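Local atomic coordinates of homoserine dehydrogenase (Staphylococcus aureus M1064, PDB entry 4PG7), a protein that catalyses the NAD(P)-dependent interconversion of L-aspartate semialdehyde and L-homoserine, a hydride transfer in the aspartate pathway of amino-acid biosynthesis. Residues A[376-381]-A[439-444]; A[260-265]-A[404-409]; A[264-269]-A[285-290]. One frame throughout, in Å; residues are numbered along the deposited sequence. Where two conformers were deposited one is given.

Contact 1: A[376-381]-A[439-444]; sequences NFFVVV and KVYPVE. With LYS (lysine), chain K.
F378 has CG anti to its backbone N (chi1 171°), whereas Y441 turns CG beside the N and anti to its carbonyl carbon (chi1 -64°); with these torsions the two rings lie side by side on one face of the sheet, pointing the same way, with F378 CD2 3.8 Å from Y441 CD2. On that face V443 sends CG2 in beside F378 CB at 3.7 Å, and helix 253-262 packs over the phenylalanine through V258 and L262. V379 and V440 run alongside each other on the other face, where V440 CG1 also meets F377 CD1 at 3.7 Å.

The strands are antiparallel and firmly paired at F378 and Y441: F378 N gives 2.7 Å to Y441 O, and Y441 N returns 2.9 Å to F378 O. Two residues along, V380 N reaches K439 O almost straight, 174° at the hydrogen. At the far end the side chain of N376 joins in, its ND2 bonding V443 O at 3.2 Å from above the carbonyl plane. Its OD1 accepts from the backbone N of G421, so both ends of the amide are used and its rotation is fixed.

K439 stretches its chain along the bound lysine, NZ coming 3.5 Å from ligand CB while giving a hydrogen bond to Y441 OH at 3.1 Å. The salt bridge with D255 probably offsets its charge in this buried place. The arrangement is an antiparallel strand pair of the ACT-like C-terminal domain, one end of which forms part of the lysine pocket with R246, G250, T252 and D438.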
loop_
_atom_site.group_PDB
_atom_site.type_symbol
_atom_site.label_atom_id
_atom_site.label_comp_id
_atom_site.label_asym_id
_atom_site.label_seq_id
_atom_site.Cartn_x
_atom_site.Cartn_y
_atom_site.Cartn_z
ATOM N N ASN A 376 -17.873 -7.605 17.261
ATOM C CA ASN A 376 -17.762 -9.033 17.413
ATOM C C ASN A 376 -16.733 -9.340 18.486
ATOM O O ASN A 376 -15.740 -8.612 18.646
ATOM C CB ASN A 376 -17.346 -9.669 16.100
ATOM C CG ASN A 376 -18.036 -9.037 14.917
ATOM O OD1 ASN A 376 -19.258 -8.948 14.880
ATOM N ND2 ASN A 376 -17.256 -8.553 13.967
ATOM N N PHE A 377 -16.957 -10.432 19.203
ATOM C CA PHE A 377 -16.142 -10.712 20.397
ATOM C C PHE A 377 -15.795 -12.171 20.527
ATOM O O PHE A 377 -16.596 -13.040 20.185
ATOM C CB PHE A 377 -16.902 -10.254 21.627
ATOM C CG PHE A 377 -17.222 -8.787 21.629
ATOM C CD1 PHE A 377 -16.332 -7.879 22.183
ATOM C CD2 PHE A 377 -18.424 -8.310 21.074
ATOM C CE1 PHE A 377 -16.628 -6.514 22.186
ATOM C CE2 PHE A 377 -18.727 -6.954 21.084
ATOM C CZ PHE A 377 -17.825 -6.061 21.641
ATOM N N PHE A 378 -14.622 -12.416 21.104
ATOM C CA PHE A 378 -14.153 -13.745 21.462
ATOM C C PHE A 378 -14.078 -13.760 22.978
ATOM O O PHE A 378 -13.340 -12.995 23.559
ATOM C CB PHE A 378 -12.757 -13.954 20.881
ATOM C CG PHE A 378 -12.041 -15.199 21.343
ATOM C CD1 PHE A 378 -12.387 -16.440 20.863
ATOM C CD2 PHE A 378 -10.929 -15.107 22.159
ATOM C CE1 PHE A 378 -11.671 -17.584 21.234
ATOM C CE2 PHE A 378 -10.215 -16.238 22.529
ATOM C CZ PHE A 378 -10.583 -17.480 22.054
ATOM N N VAL A 379 -14.864 -14.618 23.600
ATOM C CA VAL A 379 -15.036 -14.611 25.042
ATOM C C VAL A 379 -14.586 -15.961 25.594
ATOM O O VAL A 379 -15.075 -16.992 25.150
ATOM C CB VAL A 379 -16.515 -14.411 25.428
ATOM C CG1 VAL A 379 -16.643 -14.363 26.947
ATOM C CG2 VAL A 379 -17.076 -13.136 24.818
ATOM N N VAL A 380 -13.675 -15.947 26.564
ATOM C CA VAL A 380 -13.197 -17.164 27.228
ATOM C C VAL A 380 -13.724 -17.216 28.656
ATOM O O VAL A 380 -13.552 -16.250 29.413
ATOM C CB VAL A 380 -11.673 -17.180 27.302
ATOM C CG1 VAL A 380 -11.187 -18.471 27.945
ATOM C CG2 VAL A 380 -11.083 -17.037 25.910
ATOM N N VAL A 381 -14.401 -18.307 28.985
ATOM C CA VAL A 381 -14.980 -18.514 30.308
ATOM C C VAL A 381 -14.341 -19.752 30.941
ATOM O O VAL A 381 -14.166 -20.777 30.263
ATOM C CB VAL A 381 -16.518 -18.676 30.280
ATOM C CG1 VAL A 381 -17.162 -17.420 29.715
ATOM C CG2 VAL A 381 -16.924 -19.877 29.447
ATOM N N LYS A 439 -11.167 -13.617 29.671
ATOM C CA LYS A 439 -10.906 -12.446 28.889
ATOM C C LYS A 439 -11.771 -12.399 27.646
ATOM O O LYS A 439 -12.409 -13.384 27.274
ATOM C CB LYS A 439 -9.453 -12.439 28.471
ATOM C CG LYS A 439 -9.068 -13.608 27.604
ATOM C CD LYS A 439 -7.563 -13.797 27.674
ATOM C CE LYS A 439 -7.112 -15.019 26.905
ATOM N NZ LYS A 439 -5.650 -15.220 27.140
ATOM N N VAL A 440 -11.736 -11.242 27.012
ATOM C CA VAL A 440 -12.501 -10.973 25.814
ATOM C C VAL A 440 -11.559 -10.291 24.853
ATOM O O VAL A 440 -10.900 -9.308 25.205
ATOM C CB VAL A 440 -13.718 -10.057 26.108
ATOM C CG1 VAL A 440 -14.468 -9.707 24.833
ATOM C CG2 VAL A 440 -14.670 -10.718 27.090
ATOM N N TYR A 441 -11.493 -10.818 23.636
ATOM C CA TYR A 441 -10.768 -10.165 22.551
ATOM C C TYR A 441 -11.777 -9.759 21.473
ATOM O O TYR A 441 -12.730 -10.492 21.217
ATOM C CB TYR A 441 -9.764 -11.105 21.922
ATOM C CG TYR A 441 -8.628 -11.596 22.778
ATOM C CD1 TYR A 441 -8.191 -10.907 23.892
ATOM C CD2 TYR A 441 -7.924 -12.733 22.409
ATOM C CE1 TYR A 441 -7.125 -11.371 24.650
ATOM C CE2 TYR A 441 -6.851 -13.195 23.158
ATOM C CZ TYR A 441 -6.446 -12.504 24.257
ATOM O OH TYR A 441 -5.358 -12.965 24.984
ATOM N N PRO A 442 -11.562 -8.607 20.821
ATOM C CA PRO A 442 -12.390 -8.291 19.652
ATOM C C PRO A 442 -12.111 -9.249 18.517
ATOM O O PRO A 442 -11.049 -9.878 18.474
ATOM C CB PRO A 442 -11.964 -6.860 19.254
ATOM C CG PRO A 442 -10.686 -6.624 19.939
ATOM C CD PRO A 442 -10.582 -7.554 21.118
ATOM N N VAL A 443 -13.082 -9.366 17.619
ATOM C CA VAL A 443 -12.988 -10.214 16.446
ATOM C C VAL A 443 -13.269 -9.347 15.245
ATOM O O VAL A 443 -14.285 -8.627 15.221
ATOM C CB VAL A 443 -13.992 -11.382 16.501
ATOM C CG1 VAL A 443 -13.928 -12.210 15.241
ATOM C CG2 VAL A 443 -13.751 -12.246 17.734
ATOM N N GLU A 444 -12.359 -9.381 14.271
ATOM C CA GLU A 444 -12.478 -8.586 13.053
ATOM C C GLU A 444 -12.462 -9.450 11.805
ATOM O O GLU A 444 -12.061 -10.626 11.827
ATOM C CB GLU A 444 -11.343 -7.577 12.947
ATOM C CG GLU A 444 -11.441 -6.418 13.920
ATOM C CD GLU A 444 -12.514 -5.394 13.568
ATOM O OE1 GLU A 444 -13.217 -5.558 12.558
ATOM O OE2 GLU A 444 -12.644 -4.420 14.330
HETATM N N LYS K . -3.152 -16.748 30.758
HETATM C CA LYS K . -3.657 -15.393 31.163
HETATM C C LYS K . -5.038 -15.449 31.809
HETATM O O LYS K . -5.810 -14.474 31.741
HETATM C CB LYS K . -3.699 -14.459 29.951
HETATM C CG LYS K . -3.852 -12.994 30.309
HETATM C CD LYS K . -4.983 -12.324 29.546
HETATM C CE LYS K . -5.171 -10.912 30.054
HETATM N NZ LYS K . -6.270 -10.181 29.370
HETATM O OXT LYS K . -5.390 -16.466 32.426
HETATM O O HOH W 1 -15.508 -6.318 16.181
#

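Contact 2: A[260-265]-A[404-409]; sequences DQLGYK and SLRVAN
R406 crosses from strand 404-411 to the end of helix 253-262 and gives its NH1 to L262 O, a 2.8 Å bond that is nearly straight at 171°. The carbonyl receives it in plane, on a lone pair, and the oxygen also lies in the plane of the guanidinium. A bend at chi3 (67°) turns the group into this position. Water 3 accepts from the same NH1 and lies 2.6 Å from Y264 OH. R406 has two conformers; this bond and water 3 belong to the one described. L262 doubles as packing partner: its CD2 sits over one guanidinium face, 4.0 Å from R406 CZ, and lies 4.2 Å from A408 CB. This is the close part of the contact, backed by V418 of the adjoining strand.

Toward solvent the fit slackens. Q261 extends along the surface, its CD 4.1 Å from A408 CB, and water 2 links its OE1 at 3.1 Å to N409 N.

G263, at positive phi (102°), closes the helix in a Schellman motif. By bonding the last-turn carbonyl of L262, R406 meets the partly negative C-terminal end of the helix, so the charge should strengthen the hold of strand 404-411 on it.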
loop_
_atom_site.group_PDB
_atom_site.type_symbol
_atom_site.label_atom_id
_atom_site.label_comp_id
_atom_site.label_asym_id
_atom_site.label_seq_id
_atom_site.Cartn_x
_atom_site.Cartn_y
_atom_site.Cartn_z
ATOM N N ASP A 260 -7.689 -20.662 15.932
ATOM C CA ASP A 260 -7.401 -21.366 14.703
ATOM C C ASP A 260 -8.546 -22.287 14.297
ATOM O O ASP A 260 -8.985 -22.283 13.119
ATOM C CB ASP A 260 -6.137 -22.197 14.846
ATOM C CG ASP A 260 -5.866 -23.000 13.587
ATOM O OD1 ASP A 260 -5.665 -22.400 12.518
ATOM O OD2 ASP A 260 -5.969 -24.218 13.648
ATOM N N GLN A 261 -8.997 -23.112 15.243
ATOM C CA GLN A 261 -10.099 -24.056 14.969
ATOM C C GLN A 261 -11.398 -23.319 14.591
ATOM O O GLN A 261 -12.161 -23.823 13.815
ATOM C CB GLN A 261 -10.331 -25.037 16.122
ATOM C CG GLN A 261 -11.465 -24.705 17.099
ATOM C CD GLN A 261 -11.750 -25.808 18.132
ATOM O OE1 GLN A 261 -12.720 -26.544 17.994
ATOM N NE2 GLN A 261 -10.920 -25.896 19.191
ATOM N N LEU A 262 -11.621 -22.140 15.153
ATOM C CA LEU A 262 -12.774 -21.303 14.783
ATOM C C LEU A 262 -12.644 -20.534 13.455
ATOM O O LEU A 262 -13.610 -19.891 13.016
ATOM C CB LEU A 262 -13.050 -20.306 15.899
ATOM C CG LEU A 262 -13.536 -20.953 17.204
ATOM C CD1 LEU A 262 -13.296 -19.997 18.350
ATOM C CD2 LEU A 262 -15.002 -21.311 17.092
ATOM N N GLY A 263 -11.465 -20.550 12.850
ATOM C CA GLY A 263 -11.224 -19.885 11.568
ATOM C C GLY A 263 -10.499 -18.548 11.630
ATOM O O GLY A 263 -10.610 -17.756 10.701
ATOM N N TYR A 264 -9.761 -18.291 12.713
ATOM C CA TYR A 264 -9.140 -16.993 12.965
ATOM C C TYR A 264 -7.669 -17.113 13.348
ATOM O O TYR A 264 -7.258 -18.112 13.936
ATOM C CB TYR A 264 -9.838 -16.268 14.123
ATOM C CG TYR A 264 -11.299 -15.999 13.892
ATOM C CD1 TYR A 264 -11.724 -14.806 13.278
ATOM C CD2 TYR A 264 -12.257 -16.956 14.224
ATOM C CE1 TYR A 264 -13.078 -14.578 13.035
ATOM C CE2 TYR A 264 -13.613 -16.737 14.007
ATOM C CZ TYR A 264 -14.023 -15.551 13.399
ATOM O OH TYR A 264 -15.363 -15.336 13.187
ATOM N N LYS A 265 -6.903 -16.073 13.020
ATOM C CA LYS A 265 -5.579 -15.855 13.557
ATOM C C LYS A 265 -5.680 -14.815 14.660
ATOM O O LYS A 265 -6.671 -14.092 14.744
ATOM C CB LYS A 265 -4.661 -15.323 12.466
ATOM C CG LYS A 265 -4.352 -16.363 11.406
ATOM C CD LYS A 265 -3.162 -15.922 10.601
ATOM C CE LYS A 265 -2.614 -17.035 9.746
ATOM N NZ LYS A 265 -1.812 -16.437 8.649
ATOM N N SER A 404 -24.429 -14.228 14.823
ATOM C CA SER A 404 -24.084 -15.650 14.968
ATOM C C SER A 404 -23.300 -15.903 16.250
ATOM O O SER A 404 -22.691 -14.986 16.803
ATOM C CB SER A 404 -23.258 -16.122 13.784
ATOM O OG SER A 404 -22.007 -15.450 13.771
ATOM N N LEU A 405 -23.299 -17.172 16.652
ATOM C CA LEU A 405 -22.632 -17.652 17.844
ATOM C C LEU A 405 -22.016 -19.002 17.567
ATOM O O LEU A 405 -22.684 -19.898 17.074
ATOM C CB LEU A 405 -23.647 -17.807 18.952
ATOM C CG LEU A 405 -23.243 -18.558 20.223
ATOM C CD1 LEU A 405 -22.170 -17.826 21.011
ATOM C CD2 LEU A 405 -24.490 -18.753 21.051
ATOM N N ARG A 406 -20.731 -19.141 17.860
ATOM C CA ARG A 406 -20.089 -20.442 17.826
ATOM C C ARG A 406 -19.282 -20.620 19.102
ATOM O O ARG A 406 -18.689 -19.658 19.600
ATOM C CB ARG A 406 -19.213 -20.537 16.598
ATOM C CG ARG A 406 -20.001 -20.249 15.323
ATOM C CD ARG A 406 -19.067 -19.934 14.183
ATOM N NE ARG A 406 -18.324 -21.130 13.874
ATOM C CZ ARG A 406 -17.031 -21.166 13.613
ATOM N NH1 ARG A 406 -16.303 -20.051 13.641
ATOM N NH2 ARG A 406 -16.487 -22.337 13.362
ATOM N N VAL A 407 -19.275 -21.841 19.625
ATOM C CA VAL A 407 -18.577 -22.147 20.845
ATOM C C VAL A 407 -17.533 -23.224 20.585
ATOM O O VAL A 407 -17.652 -24.002 19.641
ATOM C CB VAL A 407 -19.559 -22.569 21.961
ATOM C CG1 VAL A 407 -20.537 -21.444 22.258
ATOM C CG2 VAL A 407 -20.325 -23.824 21.595
ATOM N N ALA A 408 -16.503 -23.255 21.412
ATOM C CA ALA A 408 -15.439 -24.231 21.290
ATOM C C ALA A 408 -14.904 -24.586 22.671
ATOM O O ALA A 408 -14.959 -23.759 23.598
ATOM C CB ALA A 408 -14.303 -23.671 20.470
ATOM N N ASN A 409 -14.371 -25.806 22.780
ATOM C CA ASN A 409 -13.606 -26.221 23.928
ATOM C C ASN A 409 -12.328 -25.413 23.981
ATOM O O ASN A 409 -11.690 -25.213 22.987
ATOM C CB ASN A 409 -13.247 -27.707 23.846
ATOM C CG ASN A 409 -14.454 -28.602 24.019
ATOM O OD1 ASN A 409 -14.798 -29.374 23.136
ATOM N ND2 ASN A 409 -15.101 -28.494 25.149
HETATM O O HOH W 2 -14.443 -27.512 20.352
HETATM O O HOH W 3 -17.187 -17.119 13.895
#

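Contact 3: A[264-269]-A[285-290]; sequences YKIKLI and PTLIDK
Strands 264-275 and 278-289 run antiparallel here, their short axes 143° apart, and two hydrogen-bonded pairs, K265 with I288 and K267 with T286, alternate with the non-hydrogen-bonded pairs Y264-D289, I266-L287 and L268-P285. K265 and I288 exchange both bonds, K265 N to I288 O at 2.9 Å and I288 N to K265 O at 2.8 Å. K267 N reaches T286 O at 3.0 Å, with the return bond from T286 N to K267 O.

I266, L268, P285 and L287 share one face. I266 and L287 lie side by side, CG1 to CD1 at 4.0 Å, beneath A259 of helix 253-262, and L268 runs alongside the ring of P285. L287 turns its other branch, CD2, to Y264, whose side chain it crosses at about a right angle, CD2 to CG at 3.9 Å. With its CG anti to the carbonyl carbon (chi1 -60°), Y264 carries its ring across the end of strand 278-289, CD1 3.3 Å from D289 N, toward V443.

The pair is the open end of a long beta hairpin, away from its turn, and strand 436-444 adds on parallel beyond the second arm, bonding L287 through P442 and E444.

On the face of K265, K267, T286 and I288, I269 comes in to meet I288 tip to tip, CG1 to CD1 at 4.0 Å; the side chains of I269 and T286 cross at about a right angle, CG1 3.6 Å from CB. T286 OG1 turns back to E284 O. K267 lays CG across I288 CG1, then bends at chi2 (-74°) and leads its NZ away to V297 O and E298, where K265 NZ also arrives.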
loop_
_atom_site.group_PDB
_atom_site.type_symbol
_atom_site.label_atom_id
_atom_site.label_comp_id
_atom_site.label_asym_id
_atom_site.label_seq_id
_atom_site.Cartn_x
_atom_site.Cartn_y
_atom_site.Cartn_z
ATOM N N TYR A 264 -9.761 -18.291 12.713
ATOM C CA TYR A 264 -9.140 -16.993 12.965
ATOM C C TYR A 264 -7.669 -17.113 13.348
ATOM O O TYR A 264 -7.258 -18.112 13.936
ATOM C CB TYR A 264 -9.838 -16.268 14.123
ATOM C CG TYR A 264 -11.299 -15.999 13.892
ATOM C CD1 TYR A 264 -11.724 -14.806 13.278
ATOM C CD2 TYR A 264 -12.257 -16.956 14.224
ATOM C CE1 TYR A 264 -13.078 -14.578 13.035
ATOM C CE2 TYR A 264 -13.613 -16.737 14.007
ATOM C CZ TYR A 264 -14.023 -15.551 13.399
ATOM O OH TYR A 264 -15.363 -15.336 13.187
ATOM N N LYS A 265 -6.903 -16.073 13.020
ATOM C CA LYS A 265 -5.579 -15.855 13.557
ATOM C C LYS A 265 -5.680 -14.815 14.660
ATOM O O LYS A 265 -6.671 -14.092 14.744
ATOM C CB LYS A 265 -4.661 -15.323 12.466
ATOM C CG LYS A 265 -4.352 -16.363 11.406
ATOM C CD LYS A 265 -3.162 -15.922 10.601
ATOM C CE LYS A 265 -2.614 -17.035 9.746
ATOM N NZ LYS A 265 -1.812 -16.437 8.649
ATOM N N ILE A 266 -4.653 -14.703 15.481
ATOM C CA ILE A 266 -4.587 -13.632 16.471
ATOM C C ILE A 266 -3.480 -12.659 16.069
ATOM O O ILE A 266 -2.364 -13.079 15.797
ATOM C CB ILE A 266 -4.366 -14.205 17.880
ATOM C CG1 ILE A 266 -5.543 -15.102 18.260
ATOM C CG2 ILE A 266 -4.248 -13.079 18.911
ATOM C CD1 ILE A 266 -5.562 -15.596 19.681
ATOM N N LYS A 267 -3.790 -11.374 16.027
ATOM C CA LYS A 267 -2.813 -10.321 15.735
ATOM C C LYS A 267 -2.975 -9.247 16.785
ATOM O O LYS A 267 -4.068 -9.083 17.351
ATOM C CB LYS A 267 -3.051 -9.687 14.339
ATOM C CG LYS A 267 -3.127 -10.688 13.183
ATOM C CD LYS A 267 -1.761 -11.235 12.821
ATOM C CE LYS A 267 -1.857 -12.197 11.656
ATOM N NZ LYS A 267 -0.516 -12.697 11.282
ATOM N N LEU A 268 -1.905 -8.495 17.032
ATOM C CA LEU A 268 -2.017 -7.264 17.795
ATOM C C LEU A 268 -2.426 -6.187 16.806
ATOM O O LEU A 268 -1.635 -5.825 15.914
ATOM C CB LEU A 268 -0.720 -6.893 18.483
ATOM C CG LEU A 268 -0.806 -5.641 19.386
ATOM C CD1 LEU A 268 -1.600 -5.948 20.641
ATOM C CD2 LEU A 268 0.571 -5.131 19.760
ATOM N N ILE A 269 -3.648 -5.690 16.955
ATOM C CA ILE A 269 -4.238 -4.728 16.023
ATOM C C ILE A 269 -4.387 -3.350 16.667
ATOM O O ILE A 269 -4.911 -3.227 17.776
ATOM C CB ILE A 269 -5.611 -5.198 15.568
ATOM C CG1 ILE A 269 -5.504 -6.529 14.785
ATOM C CG2 ILE A 269 -6.339 -4.143 14.715
ATOM C CD1 ILE A 269 -4.777 -6.428 13.485
ATOM N N PRO A 285 -4.890 -7.491 21.361
ATOM C CA PRO A 285 -5.013 -8.790 20.693
ATOM C C PRO A 285 -6.418 -8.989 20.145
ATOM O O PRO A 285 -7.399 -8.734 20.844
ATOM C CB PRO A 285 -4.714 -9.794 21.812
ATOM C CG PRO A 285 -3.943 -9.034 22.822
ATOM C CD PRO A 285 -4.431 -7.623 22.756
ATOM N N THR A 286 -6.490 -9.375 18.880
ATOM C CA THR A 286 -7.703 -9.365 18.086
ATOM C C THR A 286 -7.722 -10.606 17.212
ATOM O O THR A 286 -6.708 -10.956 16.602
ATOM C CB THR A 286 -7.717 -8.099 17.204
ATOM O OG1 THR A 286 -7.675 -6.948 18.043
ATOM C CG2 THR A 286 -8.919 -8.027 16.330
ATOM N N LEU A 287 -8.847 -11.311 17.162
ATOM C CA LEU A 287 -8.977 -12.429 16.244
ATOM C C LEU A 287 -9.325 -11.837 14.894
ATOM O O LEU A 287 -10.182 -10.942 14.801
ATOM C CB LEU A 287 -10.041 -13.413 16.663
ATOM C CG LEU A 287 -9.648 -14.516 17.639
ATOM C CD1 LEU A 287 -9.266 -13.916 18.984
ATOM C CD2 LEU A 287 -10.793 -15.492 17.768
ATOM N N ILE A 288 -8.640 -12.314 13.863
ATOM C CA ILE A 288 -8.823 -11.854 12.505
ATOM C C ILE A 288 -9.167 -13.060 11.660
ATOM O O ILE A 288 -8.436 -14.059 11.650
ATOM C CB ILE A 288 -7.514 -11.262 11.903
ATOM C CG1 ILE A 288 -7.011 -10.090 12.730
ATOM C CG2 ILE A 288 -7.751 -10.797 10.457
ATOM C CD1 ILE A 288 -7.929 -8.878 12.666
ATOM N N ASP A 289 -10.255 -12.957 10.927
ATOM C CA ASP A 289 -10.671 -14.013 10.028
ATOM C C ASP A 289 -9.525 -14.355 9.096
ATOM O O ASP A 289 -8.919 -13.460 8.509
ATOM C CB ASP A 289 -11.902 -13.588 9.235
ATOM C CG ASP A 289 -12.455 -14.717 8.367
ATOM O OD1 ASP A 289 -13.495 -15.271 8.698
ATOM O OD2 ASP A 289 -11.848 -15.071 7.369
ATOM N N LYS A 290 -9.267 -15.649 8.941
ATOM C CA LYS A 290 -8.151 -16.126 8.118
ATOM C C LYS A 290 -8.179 -15.674 6.676
ATOM O O LYS A 290 -7.152 -15.660 6.032
ATOM C CB LYS A 290 -8.094 -17.651 8.117
ATOM C CG LYS A 290 -7.534 -18.258 9.378
ATOM C CD LYS A 290 -7.643 -19.780 9.261
ATOM C CE LYS A 290 -7.090 -20.489 10.483
ATOM N NZ LYS A 290 -7.434 -21.941 10.437
#

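Contacts 1 and 3 are buried strand pairs of one mixed sheet, held chiefly by backbone bonds and aliphatic or aromatic side chains; contact 2 is partly exposed and depends on an arginine, a helix-end carbonyl and two waters. Contacts 2 and 3 share Y264 and K265, and the salt bridge D260-K290 ties the helix end of one to the residue just past the strand of the other. Strand 436-444 serves contact 1 and is also the sheet neighbour of contact 3. Y264 lies at the meeting point of all three: V443 CG1 approaches its CE1. Of the three, contact 1 alone includes a residue of the lysine pocket.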